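Local coordinates for DNR protein (Pseudomonas aeruginosa, PDB 2Z69) that probably acts as a DNA-binding transcription factor of dissimilative nitrate respiration that senses nitric oxide, represented here by its sensor domain, at residues Q12-H17 / Q110-S115; H18-L23 / H54-L59. All blocks are in the same frame, centred on the assembly; numbering follows the deposited sequence.

Contact 1. Residues Q12-H17 / Q110-S115; sequences QLLQSH and QLFRFS
F114 and F112, two phenyl rings on the same side of strand 109-115, receive a single methyl group of L14. CD1 of L14 comes up to the edge of the F114 ring, close to its plane, 3.9 Å from CZ of F114. The same methyl meets the F112 ring obliquely, with CD1 of L14 4.3 Å from CE1 of F112. Further round, the F112 ring pairs edge-to-face with H10, and F114 adjoins the rings of F20 and F56. L14 and F114 extend toward each other from opposite directions; with its chain straight beyond CG (chi2 -180°), L14 carries CD1 outward to the two rings.

Just beyond L14 the chain turns, and its bonds are local: OG of S16 donates to O of L13 at 2.6 Å, tilted 31° from the carbonyl plane, while N of H17 reaches O of L14 at 3.2 Å. L32 of helix 25-33 touches both L14 and F112, making the buried cluster continuous with that helix. This is apolar helix-on-sheet packing, with the end of the N-terminal helix 6-14 packing through L14 on the β-roll of a cyclic nucleotide-binding-type (CAP-like) sensor domain.

Contact 2. Residues H18-L23 / H54-L59; sequences HLFEPL and HAFYYL
F20 overlaps the rim of the F56 ring, its CZ standing 3.7 Å from CE2 of F56. Seen from F56, the incoming atom lies at the ring edge and near the ring plane. The two planes are inclined by only about 20°, but the rings meet rim to rim in a step, CE2 of F56 standing obliquely to the F20 ring, and do not stack. Their side chains approach from opposite directions, F20 from the loop and F56 from strand 55-59. F56 is held with CG between its backbone N and carbonyl carbon (chi1 67°), a crowded position from which the ring projects toward the loop.

A second, looser touch joins F20 to the strand, where its CE1 lies 4.4 Å from CD2 of Y58, the two rings meeting obliquely. L19 completes the loop side. Its CD1 lies 4.3 Å from CE2 of F56, and its CB sits 3.9 Å above one face of the F20 ring, offset toward the rim. Behind F20 the chain folds into a type I turn, closed by the bond from N of L23 to O of F20 at 3.2 Å.

L28 and L31 of helix 25-33 also touch F20, and the F56 ring meets Y119 edge-to-face. The hydroxyl of Y119 hydrogen-bonds to the carbonyl of L19, a polar tie from this buried residue to helix 116-123. No hydrogen bond or charge pair crosses between 18-23 and 54-59; cohesion here probably rests on the burial of apolar and aromatic carbon, with F20 against F56 the nearest meeting.

In the fold
The two contacts lie side by side, with centres about 6 Å apart. Along the chain, residues 12-17 run directly into 18-23, helix 25-33 follows, and strand 55-59 comes before strand 109-115; contact 2 thus falls within the span bridged by contact 1. Both strands are antiparallel neighbours in one sheet, and probable hydrogen bonds join N of F114 to O of F56 (2.7 Å) and N of F112 to O of Y58 (2.9 Å). The end of helix 6-14 and the loop after it therefore cover adjoining patches of that sheet, tying the N-terminal helical segment to the β-roll of the sensor domain through one continuous apolar core of leucine and aromatic side chains.

Contact 1. Residues Q12-H17 / Q110-S115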
ATOM      1  N   GLN B  12      22.032   6.734 -14.505  1.00 22.70           N
ATOM      2  CA  GLN B  12      22.668   7.585 -13.491  1.00 23.47           C
ATOM      3  C   GLN B  12      21.750   8.589 -12.774  1.00 24.11           C
ATOM      4  O   GLN B  12      21.771   8.661 -11.540  1.00 25.07           O
ATOM      5  CB  GLN B  12      23.866   8.310 -14.102  1.00 23.32           C
ATOM      6  CG  GLN B  12      24.767   9.005 -13.090  1.00 24.49           C
ATOM      7  CD  GLN B  12      26.182   9.177 -13.602  1.00 25.81           C
ATOM      8  OE1 GLN B  12      26.765   8.251 -14.174  1.00 26.61           O
ATOM      9  NE2 GLN B  12      26.751  10.360 -13.390  1.00 25.77           N
ATOM     10  N   LEU B  13      20.957   9.360 -13.524  1.00 24.50           N
ATOM     11  CA  LEU B  13      20.063  10.361 -12.903  1.00 24.17           C
ATOM     12  C   LEU B  13      18.808   9.724 -12.283  1.00 23.64           C
ATOM     13  O   LEU B  13      18.335  10.149 -11.233  1.00 24.15           O
ATOM     14  CB  LEU B  13      19.748  11.540 -13.856  1.00 24.09           C
ATOM     15  CG  LEU B  13      18.545  11.632 -14.807  1.00 26.15           C
ATOM     16  CD1 LEU B  13      18.386  13.052 -15.337  1.00 22.57           C
ATOM     17  CD2 LEU B  13      18.642  10.655 -15.959  1.00 26.75           C
ATOM     18  N   LEU B  14      18.310   8.666 -12.909  1.00 22.89           N
ATOM     19  CA  LEU B  14      17.159   7.936 -12.394  1.00 21.89           C
ATOM     20  C   LEU B  14      17.419   7.154 -11.127  1.00 22.13           C
ATOM     21  O   LEU B  14      16.497   6.970 -10.319  1.00 21.45           O
ATOM     22  CB  LEU B  14      16.622   6.980 -13.449  1.00 21.15           C
ATOM     23  CG  LEU B  14      15.957   7.718 -14.596  1.00 21.97           C
ATOM     24  CD1 LEU B  14      15.437   6.709 -15.601  1.00 26.82           C
ATOM     25  CD2 LEU B  14      14.810   8.526 -14.029  1.00 19.86           C
ATOM     26  N   GLN B  15      18.654   6.662 -10.964  1.00 21.12           N
ATOM     27  CA  GLN B  15      18.968   5.779  -9.853  1.00 21.91           C
ATOM     28  C   GLN B  15      18.932   6.540  -8.521  1.00 21.88           C
ATOM     29  O   GLN B  15      18.756   5.942  -7.461  1.00 22.82           O
ATOM     30  CB  GLN B  15      20.316   5.063 -10.081  1.00 22.36           C
ATOM     31  CG  GLN B  15      20.536   3.848  -9.196  1.00 27.64           C
ATOM     32  CD  GLN B  15      19.725   2.613  -9.615  1.00 38.89           C
ATOM     33  OE1 GLN B  15      20.146   1.842 -10.485  1.00 45.20           O
ATOM     34  NE2 GLN B  15      18.583   2.399  -8.959  1.00 38.85           N
ATOM     35  N   SER B  16      19.067   7.862  -8.578  1.00 22.29           N
ATOM     36  CA  SER B  16      19.038   8.689  -7.358  1.00 22.62           C
ATOM     37  C   SER B  16      17.636   8.778  -6.759  1.00 21.86           C
ATOM     38  O   SER B  16      17.466   8.875  -5.543  1.00 23.39           O
ATOM     39  CB  SER B  16      19.581  10.098  -7.631  1.00 22.00           C
ATOM     40  OG  SER B  16      18.996  10.655  -8.794  1.00 24.32           O
ATOM     41  N   HIS B  17      16.643   8.732  -7.627  1.00 19.19           N
ATOM     42  CA  HIS B  17      15.260   8.914  -7.251  1.00 18.76           C
ATOM     43  C   HIS B  17      14.654   7.685  -6.560  1.00 19.18           C
ATOM     44  O   HIS B  17      14.780   6.568  -7.064  1.00 20.26           O
ATOM     45  CB  HIS B  17      14.453   9.252  -8.509  1.00 17.31           C
ATOM     46  CG  HIS B  17      13.065   9.707  -8.214  1.00 15.72           C
ATOM     47  ND1 HIS B  17      12.067   8.839  -7.837  1.00 14.85           N
ATOM     48  CD2 HIS B  17      12.514  10.940  -8.212  1.00  9.12           C
ATOM     49  CE1 HIS B  17      10.955   9.517  -7.615  1.00 15.09           C
ATOM     50  NE2 HIS B  17      11.197  10.796  -7.845  1.00 16.42           N
ATOM     51  N   GLN B 110      10.886  18.301 -20.904  1.00 16.76           N
ATOM     52  CA  GLN B 110      11.179  17.012 -21.475  1.00 16.74           C
ATOM     53  C   GLN B 110      10.968  15.953 -20.403  1.00 16.58           C
ATOM     54  O   GLN B 110      11.369  16.137 -19.256  1.00 15.29           O
ATOM     55  CB  GLN B 110      12.623  16.954 -22.036  1.00 13.96           C
ATOM     56  CG  GLN B 110      12.856  15.703 -22.853  1.00 17.87           C
ATOM     57  CD  GLN B 110      14.182  15.688 -23.587  1.00 22.64           C
ATOM     58  OE1 GLN B 110      15.229  15.752 -22.968  1.00 24.25           O
ATOM     59  NE2 GLN B 110      14.138  15.587 -24.914  1.00 23.82           N
ATOM     60  N   LEU B 111      10.357  14.836 -20.789  1.00 17.84           N
ATOM     61  CA  LEU B 111      10.017  13.783 -19.827  1.00 19.48           C
ATOM     62  C   LEU B 111      10.338  12.402 -20.331  1.00 20.82           C
ATOM     63  O   LEU B 111      10.511  12.218 -21.537  1.00 22.91           O
ATOM     64  CB  LEU B 111       8.526  13.823 -19.446  1.00 18.26           C
ATOM     65  CG  LEU B 111       7.985  15.218 -19.132  1.00 22.35           C
ATOM     66  CD1 LEU B 111       7.045  15.606 -20.285  1.00 24.22           C
ATOM     67  CD2 LEU B 111       7.216  15.229 -17.856  1.00 22.65           C
ATOM     68  N   PHE B 112      10.420  11.451 -19.388  1.00 19.71           N
ATOM     69  CA  PHE B 112      10.339  10.027 -19.651  1.00 19.76           C
ATOM     70  C   PHE B 112       8.946   9.600 -19.263  1.00 19.50           C
ATOM     71  O   PHE B 112       8.505   9.929 -18.171  1.00 20.84           O
ATOM     72  CB  PHE B 112      11.321   9.276 -18.757  1.00 20.22           C
ATOM     73  CG  PHE B 112      12.744   9.352 -19.212  1.00 21.01           C
ATOM     74  CD1 PHE B 112      13.756   9.599 -18.293  1.00 17.67           C
ATOM     75  CD2 PHE B 112      13.077   9.149 -20.554  1.00 17.49           C
ATOM     76  CE1 PHE B 112      15.098   9.651 -18.683  1.00 16.41           C
ATOM     77  CE2 PHE B 112      14.421   9.190 -20.968  1.00 23.29           C
ATOM     78  CZ  PHE B 112      15.438   9.436 -20.025  1.00 20.17           C
ATOM     79  N   ARG B 113       8.242   8.896 -20.142  1.00 20.16           N
ATOM     80  CA  ARG B 113       6.931   8.322 -19.820  1.00 21.41           C
ATOM     81  C   ARG B 113       7.136   6.848 -19.557  1.00 22.07           C
ATOM     82  O   ARG B 113       7.503   6.107 -20.477  1.00 23.71           O
ATOM     83  CB  ARG B 113       5.981   8.442 -21.003  1.00 21.04           C
ATOM     84  CG  ARG B 113       4.778   7.506 -20.941  1.00 21.60           C
ATOM     85  CD  ARG B 113       3.620   7.919 -21.905  1.00 24.48           C
ATOM     86  NE  ARG B 113       4.113   8.016 -23.262  1.00 43.38           N
ATOM     87  CZ  ARG B 113       4.029   9.078 -24.055  1.00 44.48           C
ATOM     88  NH1 ARG B 113       3.411  10.197 -23.678  1.00 44.22           N
ATOM     89  NH2 ARG B 113       4.552   8.995 -25.261  1.00 45.12           N
ATOM     90  N   PHE B 114       6.906   6.407 -18.326  1.00 21.44           N
ATOM     91  CA  PHE B 114       7.050   4.993 -17.997  1.00 20.37           C
ATOM     92  C   PHE B 114       5.691   4.321 -17.941  1.00 21.72           C
ATOM     93  O   PHE B 114       4.762   4.859 -17.363  1.00 24.12           O
ATOM     94  CB  PHE B 114       7.714   4.854 -16.649  1.00 20.54           C
ATOM     95  CG  PHE B 114       9.094   5.408 -16.591  1.00 20.77           C
ATOM     96  CD1 PHE B 114       9.340   6.637 -16.010  1.00 19.34           C
ATOM     97  CD2 PHE B 114      10.155   4.699 -17.090  1.00 22.18           C
ATOM     98  CE1 PHE B 114      10.616   7.135 -15.923  1.00 16.15           C
ATOM     99  CE2 PHE B 114      11.434   5.208 -17.011  1.00 22.99           C
ATOM    100  CZ  PHE B 114      11.655   6.429 -16.426  1.00 20.28           C
ATOM    101  N   SER B 115       5.569   3.146 -18.542  1.00 21.00           N
ATOM    102  CA  SER B 115       4.365   2.336 -18.453  1.00 20.00           C
ATOM    103  C   SER B 115       4.123   1.842 -17.024  1.00 18.79           C
ATOM    104  O   SER B 115       5.050   1.329 -16.362  1.00 17.32           O
ATOM    105  CB  SER B 115       4.534   1.121 -19.378  1.00 21.19           C
ATOM    106  OG  SER B 115       3.508   0.185 -19.189  1.00 22.36           O
TER

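Contact 2. Residues H18-L23 / H54-L59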
ATOM      1  N   HIS B  18      13.960   7.899  -5.440  1.00 18.70           N
ATOM      2  CA  HIS B  18      13.407   6.800  -4.617  1.00 19.86           C
ATOM      3  C   HIS B  18      12.524   5.763  -5.341  1.00 19.54           C
ATOM      4  O   HIS B  18      12.377   4.645  -4.841  1.00 19.30           O
ATOM      5  CB  HIS B  18      12.638   7.340  -3.400  1.00 20.24           C
ATOM      6  CG  HIS B  18      11.394   8.094  -3.758  1.00 23.61           C
ATOM      7  ND1 HIS B  18      10.193   7.468  -4.025  1.00 32.08           N
ATOM      8  CD2 HIS B  18      11.171   9.422  -3.926  1.00 26.10           C
ATOM      9  CE1 HIS B  18       9.285   8.379  -4.339  1.00 26.12           C
ATOM     10  NE2 HIS B  18       9.849   9.573  -4.271  1.00 24.11           N
ATOM     11  N   LEU B  19      11.934   6.116  -6.491  1.00 18.70           N
ATOM     12  CA  LEU B  19      11.061   5.159  -7.215  1.00 19.33           C
ATOM     13  C   LEU B  19      11.827   4.106  -8.011  1.00 18.76           C
ATOM     14  O   LEU B  19      11.274   3.044  -8.361  1.00 18.21           O
ATOM     15  CB  LEU B  19      10.066   5.887  -8.134  1.00 19.45           C
ATOM     16  CG  LEU B  19       8.819   6.429  -7.436  1.00 20.91           C
ATOM     17  CD1 LEU B  19       7.821   6.970  -8.431  1.00 21.47           C
ATOM     18  CD2 LEU B  19       8.168   5.377  -6.535  1.00 22.05           C
ATOM     19  N   PHE B  20      13.092   4.416  -8.294  1.00 18.37           N
ATOM     20  CA  PHE B  20      13.936   3.612  -9.165  1.00 19.30           C
ATOM     21  C   PHE B  20      15.169   3.133  -8.421  1.00 19.98           C
ATOM     22  O   PHE B  20      15.858   2.238  -8.891  1.00 20.77           O
ATOM     23  CB  PHE B  20      14.354   4.404 -10.423  1.00 18.84           C
ATOM     24  CG  PHE B  20      13.217   5.098 -11.106  1.00 19.01           C
ATOM     25  CD1 PHE B  20      12.924   6.429 -10.820  1.00 20.66           C
ATOM     26  CD2 PHE B  20      12.420   4.419 -12.006  1.00 15.22           C
ATOM     27  CE1 PHE B  20      11.849   7.083 -11.454  1.00 24.72           C
ATOM     28  CE2 PHE B  20      11.344   5.051 -12.616  1.00 20.83           C
ATOM     29  CZ  PHE B  20      11.069   6.390 -12.348  1.00 21.70           C
ATOM     30  N   GLU B  21      15.438   3.739  -7.264  1.00 21.23           N
ATOM     31  CA  GLU B  21      16.607   3.395  -6.430  1.00 22.25           C
ATOM     32  C   GLU B  21      16.726   1.902  -6.074  1.00 21.97           C
ATOM     33  O   GLU B  21      17.790   1.297  -6.304  1.00 22.02           O
ATOM     34  CB  GLU B  21      16.642   4.278  -5.163  1.00 21.96           C
ATOM     35  CG  GLU B  21      17.367   3.676  -3.954  1.00 27.63           C
ATOM     36  CD  GLU B  21      18.858   3.545  -4.168  1.00 34.85           C
ATOM     37  OE1 GLU B  21      19.398   4.289  -5.017  1.00 37.06           O
ATOM     38  OE2 GLU B  21      19.490   2.697  -3.492  1.00 40.93           O
ATOM     39  N   PRO B  22      15.653   1.295  -5.509  1.00 21.94           N
ATOM     40  CA  PRO B  22      15.790  -0.114  -5.078  1.00 21.65           C
ATOM     41  C   PRO B  22      15.910  -1.113  -6.243  1.00 21.60           C
ATOM     42  O   PRO B  22      16.202  -2.300  -6.018  1.00 21.33           O
ATOM     43  CB  PRO B  22      14.508  -0.369  -4.271  1.00 21.78           C
ATOM     44  CG  PRO B  22      13.866   1.001  -4.059  1.00 21.28           C
ATOM     45  CD  PRO B  22      14.306   1.824  -5.217  1.00 21.87           C
ATOM     46  N   LEU B  23      15.696  -0.624  -7.469  1.00 21.36           N
ATOM     47  CA  LEU B  23      15.870  -1.426  -8.671  1.00 21.51           C
ATOM     48  C   LEU B  23      17.339  -1.705  -8.923  1.00 21.71           C
ATOM     49  O   LEU B  23      18.189  -0.843  -8.672  1.00 22.18           O
ATOM     50  CB  LEU B  23      15.274  -0.715  -9.883  1.00 21.44           C
ATOM     51  CG  LEU B  23      13.751  -0.566  -9.922  1.00 22.88           C
ATOM     52  CD1 LEU B  23      13.326   0.162 -11.191  1.00 27.63           C
ATOM     53  CD2 LEU B  23      13.076  -1.920  -9.844  1.00 23.41           C
ATOM     54  N   HIS B  54      -2.349   5.091 -18.058  1.00 20.31           N
ATOM     55  CA  HIS B  54      -1.467   3.920 -18.234  1.00 21.27           C
ATOM     56  C   HIS B  54       0.011   4.192 -17.914  1.00 19.50           C
ATOM     57  O   HIS B  54       0.813   3.283 -17.956  1.00 19.96           O
ATOM     58  CB  HIS B  54      -1.545   3.388 -19.681  1.00 21.65           C
ATOM     59  CG  HIS B  54      -2.896   2.894 -20.077  1.00 25.71           C
ATOM     60  ND1 HIS B  54      -3.642   2.059 -19.281  1.00 28.70           N
ATOM     61  CD2 HIS B  54      -3.622   3.090 -21.203  1.00 31.54           C
ATOM     62  CE1 HIS B  54      -4.779   1.772 -19.889  1.00 31.88           C
ATOM     63  NE2 HIS B  54      -4.790   2.381 -21.059  1.00 33.14           N
ATOM     64  N   ALA B  55       0.379   5.428 -17.604  1.00 17.73           N
ATOM     65  CA  ALA B  55       1.795   5.754 -17.457  1.00 18.05           C
ATOM     66  C   ALA B  55       2.031   6.786 -16.372  1.00 18.27           C
ATOM     67  O   ALA B  55       1.139   7.567 -16.071  1.00 19.61           O
ATOM     68  CB  ALA B  55       2.338   6.260 -18.768  1.00 17.33           C
ATOM     69  N   PHE B  56       3.211   6.764 -15.757  1.00 17.89           N
ATOM     70  CA  PHE B  56       3.661   7.898 -14.952  1.00 17.98           C
ATOM     71  C   PHE B  56       4.923   8.491 -15.596  1.00 19.45           C
ATOM     72  O   PHE B  56       5.447   7.911 -16.550  1.00 19.39           O
ATOM     73  CB  PHE B  56       3.916   7.494 -13.502  1.00 15.07           C
ATOM     74  CG  PHE B  56       5.059   6.560 -13.325  1.00 15.63           C
ATOM     75  CD1 PHE B  56       4.929   5.198 -13.650  1.00 15.38           C
ATOM     76  CD2 PHE B  56       6.262   7.009 -12.778  1.00 18.49           C
ATOM     77  CE1 PHE B  56       5.985   4.316 -13.471  1.00 16.72           C
ATOM     78  CE2 PHE B  56       7.338   6.134 -12.600  1.00 16.73           C
ATOM     79  CZ  PHE B  56       7.197   4.786 -12.929  1.00 18.32           C
ATOM     80  N   TYR B  57       5.384   9.623 -15.058  1.00 18.53           N
ATOM     81  CA  TYR B  57       6.359  10.477 -15.713  1.00 18.51           C
ATOM     82  C   TYR B  57       7.538  10.830 -14.797  1.00 21.05           C
ATOM     83  O   TYR B  57       7.378  11.030 -13.602  1.00 19.36           O
ATOM     84  CB  TYR B  57       5.688  11.753 -16.203  1.00 19.42           C
ATOM     85  CG  TYR B  57       4.697  11.448 -17.290  1.00 21.50           C
ATOM     86  CD1 TYR B  57       3.416  10.968 -16.990  1.00 18.27           C
ATOM     87  CD2 TYR B  57       5.075  11.557 -18.626  1.00 20.60           C
ATOM     88  CE1 TYR B  57       2.519  10.626 -18.033  1.00 17.49           C
ATOM     89  CE2 TYR B  57       4.215  11.203 -19.641  1.00 20.25           C
ATOM     90  CZ  TYR B  57       2.939  10.771 -19.343  1.00 20.35           C
ATOM     91  OH  TYR B  57       2.104  10.449 -20.413  1.00 25.94           O
ATOM     92  N   TYR B  58       8.732  10.848 -15.379  1.00 20.61           N
ATOM     93  CA  TYR B  58       9.861  11.508 -14.749  1.00 21.22           C
ATOM     94  C   TYR B  58      10.147  12.791 -15.530  1.00 22.38           C
ATOM     95  O   TYR B  58      10.268  12.765 -16.766  1.00 24.45           O
ATOM     96  CB  TYR B  58      11.058  10.588 -14.771  1.00 21.74           C
ATOM     97  CG  TYR B  58      12.313  11.184 -14.205  1.00 19.21           C
ATOM     98  CD1 TYR B  58      13.241  11.775 -15.055  1.00 20.27           C
ATOM     99  CD2 TYR B  58      12.565  11.165 -12.840  1.00 20.00           C
ATOM    100  CE1 TYR B  58      14.401  12.327 -14.588  1.00 24.90           C
ATOM    101  CE2 TYR B  58      13.769  11.715 -12.333  1.00 25.40           C
ATOM    102  CZ  TYR B  58      14.666  12.293 -13.237  1.00 22.31           C
ATOM    103  OH  TYR B  58      15.816  12.862 -12.838  1.00 21.35           O
ATOM    104  N   LEU B  59      10.250  13.907 -14.817  1.00 21.27           N
ATOM    105  CA  LEU B  59      10.494  15.207 -15.459  1.00 21.52           C
ATOM    106  C   LEU B  59      12.005  15.455 -15.571  1.00 20.30           C
ATOM    107  O   LEU B  59      12.689  15.773 -14.589  1.00 18.93           O
ATOM    108  CB  LEU B  59       9.779  16.336 -14.658  1.00 21.77           C
ATOM    109  CG  LEU B  59       9.708  17.760 -15.196  1.00 19.57           C
ATOM    110  CD1 LEU B  59       9.208  17.812 -16.619  1.00 23.41           C
ATOM    111  CD2 LEU B  59       8.845  18.626 -14.268  1.00 19.60           C
TER